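Local coordinates for uncharacterized protein (Bacteroides ovatus CL02T12C04, PDB 6PTM) that probably hydrolyses carrageenan-derived sugar chains from their ends, as an exo-acting glycoside hydrolase of family GH42, at residues 617-622 with 644-649; 622-627 with 650-655; 626-631 with 657-662; 638-643 with 665-670. All blocks are in the same frame, centred on the assembly; numbering follows the deposited sequence.

Interaction 1: 617-622 with 644-649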
loop_
_atom_site.group_PDB
_atom_site.type_symbol
_atom_site.label_atom_id
_atom_site.label_comp_id
_atom_site.label_asym_id
_atom_site.label_seq_id
_atom_site.Cartn_x
_atom_site.Cartn_y
_atom_site.Cartn_z
ATOM N N VAL A 617 11.011 -13.372 -17.886
ATOM C CA VAL A 617 11.229 -14.448 -16.886
ATOM C C VAL A 617 12.700 -14.406 -16.488
ATOM O O VAL A 617 13.579 -14.702 -17.334
ATOM C CB VAL A 617 10.798 -15.839 -17.385
ATOM C CG1 VAL A 617 10.981 -16.861 -16.266
ATOM C CG2 VAL A 617 9.372 -15.847 -17.906
ATOM N N TYR A 618 12.946 -13.984 -15.254
ATOM C CA TYR A 618 14.289 -13.653 -14.729
ATOM C C TYR A 618 14.511 -14.409 -13.436
ATOM O O TYR A 618 13.655 -14.264 -12.524
ATOM C CB TYR A 618 14.431 -12.150 -14.481
ATOM C CG TYR A 618 15.754 -11.696 -13.933
ATOM C CD1 TYR A 618 16.910 -11.728 -14.695
ATOM C CD2 TYR A 618 15.841 -11.203 -12.646
ATOM C CE1 TYR A 618 18.121 -11.285 -14.180
ATOM C CE2 TYR A 618 17.036 -10.758 -12.114
ATOM C CZ TYR A 618 18.169 -10.759 -12.902
ATOM O OH TYR A 618 19.316 -10.299 -12.352
ATOM N N LYS A 619 15.623 -15.163 -13.387
ATOM C CA LYS A 619 16.115 -15.883 -12.188
ATOM C C LYS A 619 14.945 -16.565 -11.460
ATOM O O LYS A 619 14.825 -16.453 -10.219
ATOM C CB LYS A 619 16.886 -14.899 -11.310
ATOM C CG LYS A 619 18.243 -14.462 -11.862
ATOM C CD LYS A 619 19.196 -14.040 -10.738
ATOM C CE LYS A 619 20.628 -14.462 -10.969
ATOM N NZ LYS A 619 21.159 -13.693 -12.101
ATOM N N THR A 620 14.153 -17.317 -12.218
ATOM C CA THR A 620 12.993 -18.094 -11.726
ATOM C C THR A 620 13.235 -19.567 -12.057
ATOM O O THR A 620 12.509 -20.150 -12.866
ATOM C CB THR A 620 11.710 -17.463 -12.288
ATOM O OG1 THR A 620 11.713 -16.059 -11.970
ATOM C CG2 THR A 620 10.459 -18.108 -11.738
ATOM N N PRO A 621 14.244 -20.220 -11.430
ATOM C CA PRO A 621 14.633 -21.582 -11.798
ATOM C C PRO A 621 13.569 -22.603 -11.381
ATOM O O PRO A 621 13.437 -23.571 -12.084
ATOM C CB PRO A 621 15.938 -21.825 -11.028
ATOM C CG PRO A 621 15.818 -20.944 -9.810
ATOM C CD PRO A 621 15.031 -19.736 -10.286
ATOM N N TYR A 622 12.862 -22.356 -10.273
ATOM C CA TYR A 622 11.699 -23.162 -9.818
ATOM C C TYR A 622 10.392 -22.638 -10.424
ATOM O O TYR A 622 10.085 -21.422 -10.345
ATOM C CB TYR A 622 11.535 -23.110 -8.302
ATOM C CG TYR A 622 12.697 -23.587 -7.478
ATOM C CD1 TYR A 622 12.688 -24.857 -6.946
ATOM C CD2 TYR A 622 13.713 -22.718 -7.074
ATOM C CE1 TYR A 622 13.694 -25.294 -6.106
ATOM C CE2 TYR A 622 14.736 -23.133 -6.236
ATOM C CZ TYR A 622 14.742 -24.442 -5.780
ATOM O OH TYR A 622 15.682 -24.892 -4.906
ATOM N N ASP A 644 15.780 -15.824 -19.323
ATOM C CA ASP A 644 17.242 -15.942 -19.107
ATOM C C ASP A 644 17.612 -17.425 -19.197
ATOM O O ASP A 644 16.748 -18.222 -19.555
ATOM C CB ASP A 644 17.712 -15.223 -17.846
ATOM C CG ASP A 644 17.212 -15.787 -16.535
ATOM O OD1 ASP A 644 16.614 -16.851 -16.567
ATOM O OD2 ASP A 644 17.418 -15.133 -15.486
ATOM N N ASN A 645 18.869 -17.764 -18.939
ATOM C CA ASN A 645 19.376 -19.159 -19.066
ATOM C C ASN A 645 19.056 -19.940 -17.786
ATOM O O ASN A 645 19.053 -21.156 -17.840
ATOM C CB ASN A 645 20.868 -19.176 -19.405
ATOM C CG ASN A 645 21.126 -18.683 -20.812
ATOM O OD1 ASN A 645 21.859 -17.716 -21.001
ATOM N ND2 ASN A 645 20.475 -19.290 -21.785
ATOM N N GLU A 646 18.720 -19.262 -16.697
ATOM C CA GLU A 646 18.607 -19.894 -15.366
ATOM C C GLU A 646 17.151 -20.276 -15.056
ATOM O O GLU A 646 16.965 -21.064 -14.139
ATOM C CB GLU A 646 19.104 -18.954 -14.268
ATOM C CG GLU A 646 20.427 -18.262 -14.553
ATOM C CD GLU A 646 20.809 -17.342 -13.405
ATOM O OE1 GLU A 646 20.703 -17.785 -12.262
ATOM O OE2 GLU A 646 21.146 -16.174 -13.643
ATOM N N SER A 647 16.146 -19.796 -15.791
ATOM C CA SER A 647 14.735 -19.911 -15.343
ATOM C C SER A 647 14.051 -21.212 -15.807
ATOM O O SER A 647 14.459 -21.818 -16.810
ATOM C CB SER A 647 13.996 -18.686 -15.736
ATOM O OG SER A 647 14.504 -17.599 -14.989
ATOM N N PHE A 648 13.012 -21.642 -15.090
ATOM C CA PHE A 648 12.133 -22.760 -15.510
ATOM C C PHE A 648 12.944 -24.041 -15.729
ATOM O O PHE A 648 12.651 -24.724 -16.674
ATOM C CB PHE A 648 11.389 -22.358 -16.787
ATOM C CG PHE A 648 10.294 -21.334 -16.600
ATOM C CD1 PHE A 648 10.063 -20.714 -15.376
ATOM C CD2 PHE A 648 9.474 -20.997 -17.666
ATOM C CE1 PHE A 648 9.025 -19.803 -15.229
ATOM C CE2 PHE A 648 8.436 -20.091 -17.510
ATOM C CZ PHE A 648 8.195 -19.512 -16.288
ATOM N N LYS A 649 13.861 -24.384 -14.825
ATOM C CA LYS A 649 14.714 -25.611 -14.887
ATOM C C LYS A 649 14.107 -26.743 -14.065
ATOM O O LYS A 649 14.254 -27.883 -14.479
ATOM C CB LYS A 649 16.094 -25.366 -14.280
ATOM C CG LYS A 649 16.907 -24.292 -14.975
ATOM C CD LYS A 649 16.975 -24.503 -16.464
ATOM C CE LYS A 649 18.192 -23.839 -17.066
ATOM N NZ LYS A 649 18.028 -23.670 -18.526
#

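Interaction 2: 622-627 with 650-655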
loop_
_atom_site.group_PDB
_atom_site.type_symbol
_atom_site.label_atom_id
_atom_site.label_comp_id
_atom_site.label_asym_id
_atom_site.label_seq_id
_atom_site.Cartn_x
_atom_site.Cartn_y
_atom_site.Cartn_z
ATOM N N TYR A 622 12.862 -22.356 -10.273
ATOM C CA TYR A 622 11.699 -23.162 -9.818
ATOM C C TYR A 622 10.392 -22.638 -10.424
ATOM O O TYR A 622 10.085 -21.422 -10.345
ATOM C CB TYR A 622 11.535 -23.110 -8.302
ATOM C CG TYR A 622 12.697 -23.587 -7.478
ATOM C CD1 TYR A 622 12.688 -24.857 -6.946
ATOM C CD2 TYR A 622 13.713 -22.718 -7.074
ATOM C CE1 TYR A 622 13.694 -25.294 -6.106
ATOM C CE2 TYR A 622 14.736 -23.133 -6.236
ATOM C CZ TYR A 622 14.742 -24.442 -5.780
ATOM O OH TYR A 622 15.682 -24.892 -4.906
ATOM N N ALA A 623 9.613 -23.522 -11.054
ATOM C CA ALA A 623 8.267 -23.175 -11.536
ATOM C C ALA A 623 7.360 -24.376 -11.341
ATOM O O ALA A 623 7.840 -25.512 -11.447
ATOM C CB ALA A 623 8.294 -22.740 -12.973
ATOM N N PHE A 624 6.083 -24.121 -11.076
ATOM C CA PHE A 624 5.025 -25.160 -11.161
ATOM C C PHE A 624 4.994 -25.616 -12.621
ATOM O O PHE A 624 5.129 -24.753 -13.543
ATOM C CB PHE A 624 3.677 -24.619 -10.673
ATOM C CG PHE A 624 3.651 -24.220 -9.215
ATOM C CD1 PHE A 624 3.661 -25.181 -8.228
ATOM C CD2 PHE A 624 3.666 -22.887 -8.832
ATOM C CE1 PHE A 624 3.677 -24.822 -6.886
ATOM C CE2 PHE A 624 3.657 -22.525 -7.489
ATOM C CZ PHE A 624 3.662 -23.495 -6.514
ATOM N N LYS A 625 4.762 -26.906 -12.858
ATOM C CA LYS A 625 4.453 -27.345 -14.245
ATOM C C LYS A 625 3.325 -26.452 -14.804
ATOM O O LYS A 625 3.398 -26.034 -15.966
ATOM C CB LYS A 625 4.150 -28.850 -14.313
ATOM C CG LYS A 625 4.177 -29.445 -15.730
ATOM C CD LYS A 625 4.027 -30.977 -15.825
ATOM N N SER A 626 2.309 -26.119 -14.025
ATOM C CA SER A 626 1.177 -25.290 -14.510
ATOM C C SER A 626 1.625 -23.858 -14.850
ATOM O O SER A 626 1.002 -23.208 -15.718
ATOM C CB SER A 626 0.041 -25.334 -13.514
ATOM O OG SER A 626 0.442 -24.871 -12.241
ATOM N N ASP A 627 2.709 -23.364 -14.272
ATOM C CA ASP A 627 3.276 -22.046 -14.674
ATOM C C ASP A 627 3.715 -22.156 -16.136
ATOM O O ASP A 627 3.344 -21.306 -16.951
ATOM C CB ASP A 627 4.484 -21.607 -13.830
ATOM C CG ASP A 627 4.177 -21.121 -12.422
ATOM O OD1 ASP A 627 3.175 -20.407 -12.254
ATOM O OD2 ASP A 627 4.996 -21.385 -11.524
ATOM N N THR A 650 13.488 -26.444 -12.915
ATOM C CA THR A 650 12.849 -27.486 -12.071
ATOM C C THR A 650 11.415 -27.129 -11.668
ATOM O O THR A 650 10.964 -25.960 -11.853
ATOM C CB THR A 650 13.644 -27.740 -10.790
ATOM O OG1 THR A 650 13.445 -26.634 -9.906
ATOM C CG2 THR A 650 15.125 -27.937 -11.039
ATOM N N ASP A 651 10.745 -28.110 -11.065
ATOM C CA ASP A 651 9.441 -27.885 -10.403
ATOM C C ASP A 651 9.708 -27.344 -8.998
ATOM O O ASP A 651 10.897 -27.077 -8.662
ATOM C CB ASP A 651 8.590 -29.155 -10.405
ATOM C CG ASP A 651 9.183 -30.324 -9.657
ATOM O OD1 ASP A 651 10.050 -30.129 -8.817
ATOM O OD2 ASP A 651 8.755 -31.424 -9.927
ATOM N N GLU A 652 8.651 -27.253 -8.202
ATOM C CA GLU A 652 8.670 -26.647 -6.851
ATOM C C GLU A 652 9.409 -27.566 -5.886
ATOM O O GLU A 652 9.674 -27.121 -4.735
ATOM C CB GLU A 652 7.252 -26.309 -6.382
ATOM C CG GLU A 652 6.361 -27.526 -6.169
ATOM C CD GLU A 652 5.509 -28.001 -7.336
ATOM O OE1 GLU A 652 5.974 -27.946 -8.510
ATOM O OE2 GLU A 652 4.403 -28.516 -7.055
ATOM N N TYR A 653 9.737 -28.789 -6.313
ATOM C CA TYR A 653 10.481 -29.756 -5.477
ATOM C C TYR A 653 11.914 -29.908 -5.987
ATOM O O TYR A 653 12.578 -30.772 -5.452
ATOM C CB TYR A 653 9.719 -31.084 -5.385
ATOM C CG TYR A 653 8.343 -30.928 -4.805
ATOM C CD1 TYR A 653 8.178 -30.476 -3.505
ATOM C CD2 TYR A 653 7.213 -31.181 -5.563
ATOM C CE1 TYR A 653 6.917 -30.340 -2.955
ATOM C CE2 TYR A 653 5.947 -31.039 -5.030
ATOM C CZ TYR A 653 5.803 -30.598 -3.729
ATOM O OH TYR A 653 4.547 -30.441 -3.213
ATOM N N GLY A 654 12.373 -29.039 -6.890
ATOM C CA GLY A 654 13.732 -29.078 -7.459
ATOM C C GLY A 654 13.947 -30.235 -8.427
ATOM O O GLY A 654 15.126 -30.553 -8.714
ATOM N N ARG A 655 12.885 -30.866 -8.927
ATOM C CA ARG A 655 13.038 -31.995 -9.869
ATOM C C ARG A 655 13.170 -31.393 -11.280
ATOM O O ARG A 655 12.342 -30.499 -11.624
ATOM C CB ARG A 655 11.865 -32.981 -9.737
ATOM C CG ARG A 655 11.714 -33.635 -8.367
ATOM C CD ARG A 655 10.497 -34.565 -8.210
ATOM N NE ARG A 655 9.191 -33.915 -8.411
ATOM C CZ ARG A 655 7.983 -34.441 -8.145
ATOM N NH1 ARG A 655 7.827 -35.656 -7.633
ATOM N NH2 ARG A 655 6.904 -33.735 -8.410
HETATM O O HOH W 1 4.556 -28.769 -10.647
#

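Interaction 3: 626-631 with 657-662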
loop_
_atom_site.group_PDB
_atom_site.type_symbol
_atom_site.label_atom_id
_atom_site.label_comp_id
_atom_site.label_asym_id
_atom_site.label_seq_id
_atom_site.Cartn_x
_atom_site.Cartn_y
_atom_site.Cartn_z
ATOM N N SER A 626 2.309 -26.119 -14.025
ATOM C CA SER A 626 1.177 -25.290 -14.510
ATOM C C SER A 626 1.625 -23.858 -14.850
ATOM O O SER A 626 1.002 -23.208 -15.718
ATOM C CB SER A 626 0.041 -25.334 -13.514
ATOM O OG SER A 626 0.442 -24.871 -12.241
ATOM N N ASP A 627 2.709 -23.364 -14.272
ATOM C CA ASP A 627 3.276 -22.046 -14.674
ATOM C C ASP A 627 3.715 -22.156 -16.136
ATOM O O ASP A 627 3.344 -21.306 -16.951
ATOM C CB ASP A 627 4.484 -21.607 -13.830
ATOM C CG ASP A 627 4.177 -21.121 -12.422
ATOM O OD1 ASP A 627 3.175 -20.407 -12.254
ATOM O OD2 ASP A 627 4.996 -21.385 -11.524
ATOM N N ILE A 628 4.545 -23.151 -16.420
ATOM C CA ILE A 628 5.157 -23.362 -17.760
ATOM C C ILE A 628 4.050 -23.592 -18.794
ATOM O O ILE A 628 4.121 -22.966 -19.866
ATOM C CB ILE A 628 6.185 -24.500 -17.683
ATOM C CG1 ILE A 628 7.367 -24.053 -16.818
ATOM C CG2 ILE A 628 6.596 -24.914 -19.086
ATOM C CD1 ILE A 628 8.349 -25.129 -16.459
ATOM N N GLU A 629 3.078 -24.460 -18.488
ATOM C CA GLU A 629 1.910 -24.756 -19.359
ATOM C C GLU A 629 1.163 -23.453 -19.638
ATOM O O GLU A 629 0.748 -23.252 -20.786
ATOM C CB GLU A 629 0.976 -25.800 -18.728
ATOM C CG GLU A 629 1.538 -27.208 -18.797
ATOM C CD GLU A 629 0.853 -28.236 -17.905
ATOM O OE1 GLU A 629 -0.041 -27.854 -17.099
ATOM O OE2 GLU A 629 1.230 -29.423 -18.008
ATOM N N THR A 630 0.965 -22.594 -18.634
ATOM C CA THR A 630 0.190 -21.367 -18.876
ATOM C C THR A 630 1.049 -20.425 -19.733
ATOM O O THR A 630 0.490 -19.782 -20.639
ATOM C CB THR A 630 -0.340 -20.794 -17.558
ATOM O OG1 THR A 630 -1.082 -21.831 -16.919
ATOM C CG2 THR A 630 -1.238 -19.603 -17.749
ATOM N N VAL A 631 2.357 -20.347 -19.492
ATOM C CA VAL A 631 3.195 -19.420 -20.306
ATOM C C VAL A 631 3.239 -19.959 -21.745
ATOM O O VAL A 631 3.235 -19.121 -22.654
ATOM C CB VAL A 631 4.586 -19.194 -19.687
ATOM C CG1 VAL A 631 5.531 -18.503 -20.654
ATOM C CG2 VAL A 631 4.460 -18.425 -18.387
ATOM N N ILE A 657 12.612 -30.335 -14.831
ATOM C CA ILE A 657 11.249 -30.164 -15.399
ATOM C C ILE A 657 11.142 -30.991 -16.695
ATOM O O ILE A 657 12.085 -30.935 -17.512
ATOM C CB ILE A 657 10.970 -28.656 -15.567
ATOM C CG1 ILE A 657 9.471 -28.362 -15.556
ATOM C CG2 ILE A 657 11.677 -28.078 -16.787
ATOM C CD1 ILE A 657 8.911 -28.161 -14.176
ATOM N N ASP A 658 10.043 -31.747 -16.848
ATOM C CA ASP A 658 9.763 -32.686 -17.972
ATOM C C ASP A 658 9.563 -31.864 -19.247
ATOM O O ASP A 658 9.966 -32.321 -20.309
ATOM C CB ASP A 658 8.526 -33.553 -17.682
ATOM N N LEU A 659 8.997 -30.669 -19.100
ATOM C CA LEU A 659 8.438 -29.783 -20.159
ATOM C C LEU A 659 9.344 -28.555 -20.327
ATOM O O LEU A 659 9.820 -28.030 -19.308
ATOM C CB LEU A 659 7.045 -29.375 -19.654
ATOM C CG LEU A 659 6.120 -28.623 -20.609
ATOM C CD1 LEU A 659 5.733 -29.485 -21.809
ATOM C CD2 LEU A 659 4.880 -28.148 -19.852
ATOM N N THR A 660 9.588 -28.085 -21.544
ATOM C CA THR A 660 10.250 -26.773 -21.761
ATOM C C THR A 660 9.356 -25.932 -22.673
ATOM O O THR A 660 8.541 -26.517 -23.393
ATOM C CB THR A 660 11.671 -26.927 -22.310
ATOM O OG1 THR A 660 11.520 -27.544 -23.584
ATOM C CG2 THR A 660 12.562 -27.764 -21.425
ATOM N N LEU A 661 9.486 -24.606 -22.588
ATOM C CA LEU A 661 8.740 -23.648 -23.432
ATOM C C LEU A 661 9.158 -23.891 -24.881
ATOM O O LEU A 661 10.359 -24.068 -25.115
ATOM C CB LEU A 661 9.085 -22.216 -23.017
ATOM C CG LEU A 661 8.432 -21.696 -21.742
ATOM C CD1 LEU A 661 8.797 -20.230 -21.555
ATOM C CD2 LEU A 661 6.917 -21.864 -21.770
ATOM N N LYS A 662 8.202 -23.882 -25.802
ATOM C CA LYS A 662 8.463 -23.941 -27.265
ATOM C C LYS A 662 7.948 -22.659 -27.893
ATOM O O LYS A 662 6.807 -22.272 -27.595
ATOM C CB LYS A 662 7.761 -25.152 -27.887
ATOM C CG LYS A 662 8.222 -26.495 -27.340
ATOM C CD LYS A 662 9.734 -26.691 -27.421
ATOM C CE LYS A 662 10.168 -28.127 -27.236
ATOM N NZ LYS A 662 9.989 -28.558 -25.829
#

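Interaction 4: 638-643 with 665-670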
loop_
_atom_site.group_PDB
_atom_site.type_symbol
_atom_site.label_atom_id
_atom_site.label_comp_id
_atom_site.label_asym_id
_atom_site.label_seq_id
_atom_site.Cartn_x
_atom_site.Cartn_y
_atom_site.Cartn_z
ATOM N N CYS A 638 0.641 -16.157 -29.911
ATOM C CA CYS A 638 1.583 -15.198 -30.555
ATOM C C CYS A 638 2.140 -14.211 -29.510
ATOM O O CYS A 638 2.610 -13.155 -29.921
ATOM C CB CYS A 638 0.964 -14.451 -31.738
ATOM S SG CYS A 638 0.277 -15.528 -33.029
ATOM N N GLY A 639 2.168 -14.568 -28.221
ATOM C CA GLY A 639 2.830 -13.757 -27.185
ATOM C C GLY A 639 4.338 -13.752 -27.358
ATOM O O GLY A 639 4.888 -14.639 -28.069
ATOM N N THR A 640 5.006 -12.812 -26.699
ATOM C CA THR A 640 6.478 -12.743 -26.617
ATOM C C THR A 640 6.907 -13.065 -25.197
ATOM O O THR A 640 6.405 -12.426 -24.255
ATOM C CB THR A 640 6.989 -11.362 -27.034
ATOM O OG1 THR A 640 6.591 -11.145 -28.388
ATOM C CG2 THR A 640 8.482 -11.230 -26.871
ATOM N N VAL A 641 7.827 -14.002 -25.057
ATOM C CA VAL A 641 8.445 -14.348 -23.758
ATOM C C VAL A 641 9.951 -14.167 -23.880
ATOM O O VAL A 641 10.554 -14.710 -24.834
ATOM C CB VAL A 641 8.090 -15.769 -23.314
ATOM C CG1 VAL A 641 8.826 -16.120 -22.048
ATOM C CG2 VAL A 641 6.591 -15.968 -23.155
ATOM N N ILE A 642 10.513 -13.418 -22.930
ATOM C CA ILE A 642 11.966 -13.125 -22.831
ATOM C C ILE A 642 12.446 -13.795 -21.561
ATOM O O ILE A 642 11.962 -13.430 -20.484
ATOM C CB ILE A 642 12.263 -11.614 -22.858
ATOM C CG1 ILE A 642 11.736 -10.952 -24.132
ATOM C CG2 ILE A 642 13.756 -11.372 -22.686
ATOM C CD1 ILE A 642 11.508 -9.481 -23.991
ATOM N N ILE A 643 13.335 -14.764 -21.702
ATOM C CA ILE A 643 13.723 -15.664 -20.584
ATOM C C ILE A 643 15.239 -15.743 -20.540
ATOM O O ILE A 643 15.867 -15.676 -21.640
ATOM C CB ILE A 643 13.056 -17.050 -20.694
ATOM C CG1 ILE A 643 13.278 -17.896 -19.438
ATOM C CG2 ILE A 643 13.484 -17.806 -21.943
ATOM C CD1 ILE A 643 12.272 -19.007 -19.292
ATOM N N LYS A 665 4.084 -20.412 -32.335
ATOM C CA LYS A 665 3.509 -19.232 -33.029
ATOM C C LYS A 665 3.956 -17.912 -32.390
ATOM O O LYS A 665 3.776 -16.884 -33.027
ATOM C CB LYS A 665 1.984 -19.337 -32.990
ATOM C CG LYS A 665 1.443 -20.681 -33.464
ATOM C CD LYS A 665 -0.007 -20.631 -33.826
ATOM C CE LYS A 665 -0.239 -19.980 -35.169
ATOM N NZ LYS A 665 -1.606 -19.412 -35.238
ATOM N N GLY A 666 4.503 -17.923 -31.180
ATOM C CA GLY A 666 4.913 -16.678 -30.510
ATOM C C GLY A 666 6.380 -16.398 -30.743
ATOM O O GLY A 666 6.954 -16.917 -31.715
ATOM N N LYS A 667 6.983 -15.642 -29.837
ATOM C CA LYS A 667 8.400 -15.223 -29.903
ATOM C C LYS A 667 9.020 -15.596 -28.563
ATOM O O LYS A 667 8.580 -15.042 -27.517
ATOM C CB LYS A 667 8.475 -13.729 -30.239
ATOM C CG LYS A 667 9.679 -13.309 -31.072
ATOM C CD LYS A 667 9.808 -11.800 -31.351
ATOM C CE LYS A 667 8.587 -11.135 -31.961
ATOM N NZ LYS A 667 8.133 -11.798 -33.209
ATOM N N LEU A 668 9.961 -16.534 -28.576
ATOM C CA LEU A 668 10.640 -16.988 -27.345
ATOM C C LEU A 668 12.111 -16.593 -27.413
ATOM O O LEU A 668 12.873 -17.185 -28.178
ATOM C CB LEU A 668 10.450 -18.492 -27.167
ATOM C CG LEU A 668 11.231 -19.126 -26.018
ATOM C CD1 LEU A 668 10.762 -18.569 -24.655
ATOM C CD2 LEU A 668 11.076 -20.636 -26.081
ATOM N N ILE A 669 12.495 -15.593 -26.632
ATOM C CA ILE A 669 13.808 -14.919 -26.777
ATOM C C ILE A 669 14.615 -15.235 -25.536
ATOM O O ILE A 669 14.217 -14.857 -24.395
ATOM C CB ILE A 669 13.632 -13.410 -27.049
ATOM C CG1 ILE A 669 12.759 -13.209 -28.292
ATOM C CG2 ILE A 669 14.980 -12.729 -27.181
ATOM C CD1 ILE A 669 12.398 -11.760 -28.620
ATOM N N VAL A 670 15.754 -15.871 -25.755
ATOM C CA VAL A 670 16.670 -16.259 -24.656
ATOM C C VAL A 670 17.754 -15.200 -24.555
ATOM O O VAL A 670 18.330 -14.845 -25.569
ATOM C CB VAL A 670 17.218 -17.680 -24.867
ATOM C CG1 VAL A 670 18.050 -18.148 -23.685
ATOM C CG2 VAL A 670 16.062 -18.630 -25.177
#

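Interaction 1: 617-622 with 644-649
Asp644 reaches across to the turn that follows strand 614-617: its OD2 accepts the backbone N-H of Lys619 at 2.8 Å, a nearly straight bond (165°) that arrives on the syn side, somewhat out of the carboxylate plane. OD1 is held twice, from opposite faces of that plane, by Ser647 OG at 2.7 Å and by Glu646 N, the latter closing an Asx turn. Since its own hydrogen points to Asp644 OD1, Ser647 OG can accept from Thr620 N at 2.8 Å. With an alanine in place of Asp644, the Lys619 amide would probably be left without this acceptor and the Ser647 hydroxyl set free to turn away from Thr620.

Lys619 runs outward from this cluster. Its CB points away from 644-649, yet CG sits over the centre of the Tyr618 ring, 3.7 Å above the plane, and also 3.8 Å from Asp644 OD2. CD passes alongside Glu646, and bends at chi3 and chi4 (68° at the last) bring CE past OE2 and set NZ 2.9 Å from Glu646 OE2, a salt bridge on the syn lone pair.

At the buried end Val617 CG1 lies over one face of the Phe648 ring, toward its rim, 3.7 Å from Phe648 CE1. The backbones close the rest: Thr620 O takes Phe648 N at 2.7 Å and Pro621 O takes Lys649 N. Two loops bonded in this way as they leave the C-terminal ends of neighbouring parallel strands, 614-617 and 640-643, are what a flavodoxin-like domain with strand order 2-1-3-4-5 would be expected to have.

Interaction 2: 622-627 with 650-655
Asp651 O is gripped by two donors while the edge of the Tyr622 ring comes up to it, ring CD1 lying 3.3 Å from this oxygen. Thr650 OG1 donates to it in the carbonyl plane at 2.9 Å, and Gly654 N closes a type I turn on it. The Asp651 side chain secures the same turn: OD1 takes Tyr653 N and Arg655 N from opposite faces of the carboxylate, the first an Asx turn, while Arg655 NE makes a salt bridge with OD2 at 2.9 Å.

Between the backbones there is a single bridge, Tyr622 with Thr650, in which Ala623 N donates to Thr650 O at 2.9 Å. Asp651 CA adds a C-H contact to Ala623 O. This ties the turn to the entry of helix 625-636, where Phe624 is the N-cap residue and Asp627 OD2 accepts its backbone N.

The Phe624 ring is crossed by Glu652 at about a right angle, CD1 lying 3.5 Å from Glu652 CD with ring and carboxylate planes 66° apart. Glu652 OE2 pairs with Lys323; OE1 takes a bond from a water that in turn accepts from Lys625 N in the first turn of the helix.

Interaction 3: 626-631 with 657-662
Ile628 on helix 625-636 meets Ile657 tip to tip, its CD1 3.5 Å from Ile657 CG1, and this end of the contact is the tightest. The extended outer chain of Ile628 (chi2 170°) carries CD1 out to Ile657, while its other branch, CG2, stands anti to the backbone N and faces Leu659. There the two side chains slide past each other in opposite directions, Ile628 CG2 3.7 Å from Leu659 CD2. One turn further along the helix, Val631 CG1 rests 3.8 Å from Leu661 CD1, and the other methyl of that leucine, CD2, comes 3.6 Å from Ile628 O. Leu661 is thus set against both a side chain and the helix backbone. Phe648 lies against Ile628 and Leu661 and extends this apolar patch toward the sheet.

The Glu629 side faces solvent and buries less surface. Glu629, itself exposed, comes closest with its aliphatic CG, lying 3.6 Å from Leu659 CD2 where the two side chains cross at about a right angle.

Between the two segments the contact is thus made by hydrocarbon, without a directed polar bond. Leu659 O is buried here with no partner in the model, which probably costs some stability. Within these two segments, then, the long loop is held against the helix by burial of apolar surface and by shape; just beside them Gln632 OE1 of the same helix accepts from Lys662 N, so a polar tie is close at hand.

Interaction 4: 638-643 with 665-670
Thr640 has CG2 anti to its backbone nitrogen and OG1 anti to the carbonyl carbon (chi1 -61°), which lays both branches alongside Lys667 CB, with OG1 3.7 Å from it. The two side chains lie side by side and point the same way. On the other face of the sheet, Ile643 has CG1 turned away from its backbone N (chi1 -171°), with CG2 left to meet Leu668 CD1 at 3.9 Å. That same leucine methyl reaches Val641 CG1 at 4.1 Å.

Strands 640-643 and 667-670 run parallel, their axes 14° apart, and are joined by four backbone bonds that alternate in direction: Gly639 O accepts Lys667 N, Lys667 O accepts Val641 N at 2.8 Å, Val641 O accepts Ile669 N at 2.8 Å, and Ile669 O accepts Ile643 N. This adds the edge strand to a five-stranded parallel sheet with strand order 2-1-3-4-5, as in flavodoxin-like folds, although the link between these two strands contains no helix. The face with Thr640 and Ile642 looks toward helix 674-687 through Ile642, and the face with Val641 toward helix 625-636.

Were an alanine to replace Thr640, the base of the Lys667 side chain would probably lose the two branches packed beside its CB, leaving a small gap on that face.

Upstream, Cys638 closes the Schellman motif ending helix 625-636. Gly666 CA passes 3.2 Å from Gly639 O, and a CB there would collide with this oxygen.

Overall arrangement
The four contacts form one continuous patch of the alpha/beta domain, about 30 Å from the chain centre. Interactions 1 and 2, with centres 11 Å apart, share Tyr622 and are joined by a probable hydrogen bond from Thr650 N to Pro621 O. Interaction 3 lies 9 Å from interaction 2, centre to centre, and uses the same helix. Phe648 of interaction 1 packs against the others: CD1 is 3.6 Å from Ala623 CB, and CD2 3.8 Å from both Ile628 CG1 and Ile643 CD1. Interaction 4 meets interaction 3 through Val631 and Val641 but stays clear of interaction 2. A 1,2-ethanediol, probably from crystallisation, lies about 3 Å from Phe624.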